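Local coordinates for unconventional myosin IB (Entamoeba histolytica, PDB 5XGG), which probably works as an actin-based class I myosin motor, with a C-terminal SH3 domain that is likely to recognise proline-rich ligands, at residues L32-E36 with G37-G41. Residues are numbered along the deposited sequence; the frame is centred on the assembly and turned at random.
Sequences LEKDE and GWWKG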
ATOM      1  N   LEU A  32      -2.600  -3.584   5.716  1.00 10.54           N
ATOM      2  CA  LEU A  32      -2.890  -4.518   6.811  1.00 11.14           C
ATOM      3  C   LEU A  32      -2.590  -3.898   8.193  1.00 12.15           C
ATOM      4  O   LEU A  32      -3.127  -4.360   9.231  1.00 15.11           O
ATOM      5  CB  LEU A  32      -2.046  -5.790   6.583  1.00 10.15           C
ATOM      6  CG  LEU A  32      -2.211  -6.548   5.324  1.00 10.13           C
ATOM      7  CD1 LEU A  32      -1.244  -7.730   5.384  1.00  9.78           C
ATOM      8  CD2 LEU A  32      -3.671  -6.902   5.060  1.00 10.73           C
ATOM      9  N   GLU A  33      -1.739  -2.874   8.251  1.00 11.64           N
ATOM     10  CA  GLU A  33      -1.238  -2.357   9.506  1.00 15.41           C
ATOM     11  C   GLU A  33      -0.462  -1.088   9.190  1.00 14.24           C
ATOM     12  O   GLU A  33      -0.003  -0.939   8.042  1.00 11.62           O
ATOM     13  CB  GLU A  33      -0.346  -3.458  10.133  1.00 18.78           C
ATOM     14  CG  GLU A  33       0.634  -3.083  11.208  1.00 27.80           C
ATOM     15  CD  GLU A  33       0.741  -4.206  12.209  1.00 27.17           C
ATOM     16  OE1 GLU A  33       0.903  -5.372  11.757  1.00 26.45           O
ATOM     17  OE2 GLU A  33       0.563  -3.879  13.390  1.00 31.70           O
ATOM     18  N   LYS A  34      -0.349  -0.200  10.183  1.00 14.29           N
ATOM     19  CA  LYS A  34       0.383   1.078  10.047  1.00 14.57           C
ATOM     20  C   LYS A  34       1.441   1.213  11.126  1.00 17.55           C
ATOM     21  O   LYS A  34       1.256   0.864  12.312  1.00 18.68           O
ATOM     22  CB  LYS A  34      -0.572   2.251  10.041  1.00 17.69           C
ATOM     23  CG  LYS A  34      -1.528   2.282   8.901  1.00 18.37           C
ATOM     24  CD  LYS A  34      -2.338   3.563   8.961  1.00 23.61           C
ATOM     25  CE  LYS A  34      -3.011   3.922   7.646  1.00 29.77           C
ATOM     26  NZ  LYS A  34      -4.321   3.325   7.250  1.00 33.62           N
ATOM     27  N   ASP A  35       2.594   1.760  10.752  1.00 15.39           N
ATOM     28  CA  ASP A  35       3.644   2.083  11.708  1.00 16.37           C
ATOM     29  C   ASP A  35       4.290   3.394  11.296  1.00 16.86           C
ATOM     30  O   ASP A  35       5.355   3.391  10.681  1.00 15.86           O
ATOM     31  CB  ASP A  35       4.718   0.997  11.717  1.00 16.24           C
ATOM     32  CG  ASP A  35       5.894   1.351  12.635  1.00 18.44           C
ATOM     33  OD1 ASP A  35       5.648   2.040  13.672  1.00 20.94           O
ATOM     34  OD2 ASP A  35       7.034   0.990  12.307  1.00 17.96           O
ATOM     35  N   GLU A  36       3.655   4.495  11.697  1.00 16.42           N
ATOM     36  CA  GLU A  36       4.087   5.839  11.358  1.00 17.99           C
ATOM     37  C   GLU A  36       4.280   5.965   9.794  1.00 16.14           C
ATOM     38  O   GLU A  36       3.345   5.768   9.036  1.00 18.05           O
ATOM     39  CB  GLU A  36       5.324   6.187  12.193  1.00 22.33           C
ATOM     40  CG  GLU A  36       4.978   6.245  13.664  1.00 30.19           C
ATOM     41  CD  GLU A  36       6.031   6.940  14.502  1.00 40.34           C
ATOM     42  OE1 GLU A  36       7.174   6.402  14.602  1.00 50.55           O
ATOM     43  OE2 GLU A  36       5.702   8.016  15.073  1.00 50.06           O
ATOM     44  N   GLY A  37       5.457   6.243   9.344  1.00 14.08           N
ATOM     45  CA  GLY A  37       5.717   6.481   7.928  1.00 12.78           C
ATOM     46  C   GLY A  37       5.712   5.241   7.032  1.00 12.53           C
ATOM     47  O   GLY A  37       5.741   5.379   5.806  1.00 11.43           O
ATOM     48  N   TRP A  38       5.618   4.047   7.625  1.00 11.17           N
ATOM     49  CA  TRP A  38       5.614   2.781   6.873  1.00 10.60           C
ATOM     50  C   TRP A  38       4.364   2.014   7.115  1.00 10.09           C
ATOM     51  O   TRP A  38       3.943   1.874   8.285  1.00 10.89           O
ATOM     52  CB  TRP A  38       6.758   1.905   7.314  1.00 11.46           C
ATOM     53  CG  TRP A  38       8.104   2.544   6.917  1.00 13.08           C
ATOM     54  CD1 TRP A  38       8.818   3.462   7.618  1.00 14.29           C
ATOM     55  CD2 TRP A  38       8.816   2.284   5.748  1.00 12.69           C
ATOM     56  NE1 TRP A  38       9.970   3.809   6.935  1.00 14.96           N
ATOM     57  CE2 TRP A  38      10.018   3.039   5.806  1.00 14.53           C
ATOM     58  CE3 TRP A  38       8.614   1.451   4.673  1.00 12.50           C
ATOM     59  CZ2 TRP A  38      10.958   2.991   4.802  1.00 14.74           C
ATOM     60  CZ3 TRP A  38       9.606   1.360   3.700  1.00 13.97           C
ATOM     61  CH2 TRP A  38      10.727   2.152   3.759  1.00 14.48           C
ATOM     62  N   TRP A  39       3.754   1.530   6.037  1.00  8.87           N
ATOM     63  CA  TRP A  39       2.488   0.795   6.139  1.00  8.28           C
ATOM     64  C   TRP A  39       2.724  -0.588   5.677  1.00  8.70           C
ATOM     65  O   TRP A  39       3.515  -0.833   4.806  1.00  8.20           O
ATOM     66  CB  TRP A  39       1.426   1.409   5.301  1.00  8.71           C
ATOM     67  CG  TRP A  39       0.896   2.756   5.901  1.00  9.08           C
ATOM     68  CD1 TRP A  39       1.385   3.414   7.023  1.00  9.03           C
ATOM     69  CD2 TRP A  39       0.003   3.632   5.299  1.00 10.28           C
ATOM     70  NE1 TRP A  39       0.718   4.604   7.218  1.00 11.00           N
ATOM     71  CE2 TRP A  39      -0.158   4.751   6.177  1.00 11.25           C
ATOM     72  CE3 TRP A  39      -0.811   3.539   4.192  1.00  9.86           C
ATOM     73  CZ2 TRP A  39      -0.995   5.776   5.885  1.00 12.33           C
ATOM     74  CZ3 TRP A  39      -1.654   4.569   3.906  1.00 12.89           C
ATOM     75  CH2 TRP A  39      -1.804   5.644   4.769  1.00 13.84           C
ATOM     76  N   LYS A  40       2.062  -1.568   6.292  1.00  8.49           N
ATOM     77  CA  LYS A  40       2.262  -2.930   5.821  1.00  9.56           C
ATOM     78  C   LYS A  40       1.283  -3.232   4.701  1.00  8.78           C
ATOM     79  O   LYS A  40       0.092  -3.158   4.907  1.00  9.03           O
ATOM     80  CB  LYS A  40       2.036  -3.895   6.991  1.00 11.73           C
ATOM     81  CG  LYS A  40       2.255  -5.293   6.588  1.00 15.22           C
ATOM     82  CD  LYS A  40       2.289  -6.183   7.773  1.00 20.83           C
ATOM     83  CE  LYS A  40       3.723  -6.411   8.207  1.00 21.34           C
ATOM     84  NZ  LYS A  40       3.580  -7.647   8.957  1.00 24.62           N
ATOM     85  N   GLY A  41       1.796  -3.400   3.469  1.00  7.52           N
ATOM     86  CA  GLY A  41       0.973  -3.611   2.285  1.00  8.92           C
ATOM     87  C   GLY A  41       0.916  -5.040   1.856  1.00  8.71           C
ATOM     88  O   GLY A  41       1.806  -5.839   2.218  1.00  8.61           O
TER
HETATM   89  O   HOH W   1       0.743   6.108   9.505  1.00 16.75           O
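One ordered water joins Glu36 and Trp39: it donates to Glu36 O at 2.7 Å and accepts from Trp39 NE1, also at 2.7 Å, sitting in the plane of the indole at its edge. Beside this bridge the side chain of Lys34 runs alongside Trp39 in the same direction, its CG lying over the five-membered ring of the indole and its CD above the rim near NE1 and CE2. Lys34 CE then lies against the six-membered ring, 3.3 Å from Trp39 CZ2. A bend at the last torsion (chi4 83°) keeps Lys34 NZ above that ring, 4.3 Å from its centroid and 11° off the normal, so a cation-pi contact adds to the CH-pi packing of CE. Lys34 and Trp39 form a non-hydrogen-bonded pair in the antiparallel hairpin of strands 28-35 and 38-43, whose type II' turn from Asp35 to Trp38 is the n-Src loop of the SH3 fold. Asp35 and Trp38 close the turn with two backbone bonds: Asp35 N reaches Trp38 O at 2.8 Å, while Trp38 N lies 3.1 Å from Asp35 O but well above its carbonyl plane, 53° out of it. From here the Trp38 indole leads away from the hairpin to Tyr13 and Pro51, an aromatic-proline cluster that in SH3 domains usually lines the peptide groove. On the face shared with Trp38, the CB atoms of Glu33 and Lys40 touch at 4.0 Å. Lys40 NZ forms its salt bridge with Glu47 of strand 46-51, staying 4.5 Å from Glu33 OE1, too far for a salt bridge, though some electrostatic attraction may remain.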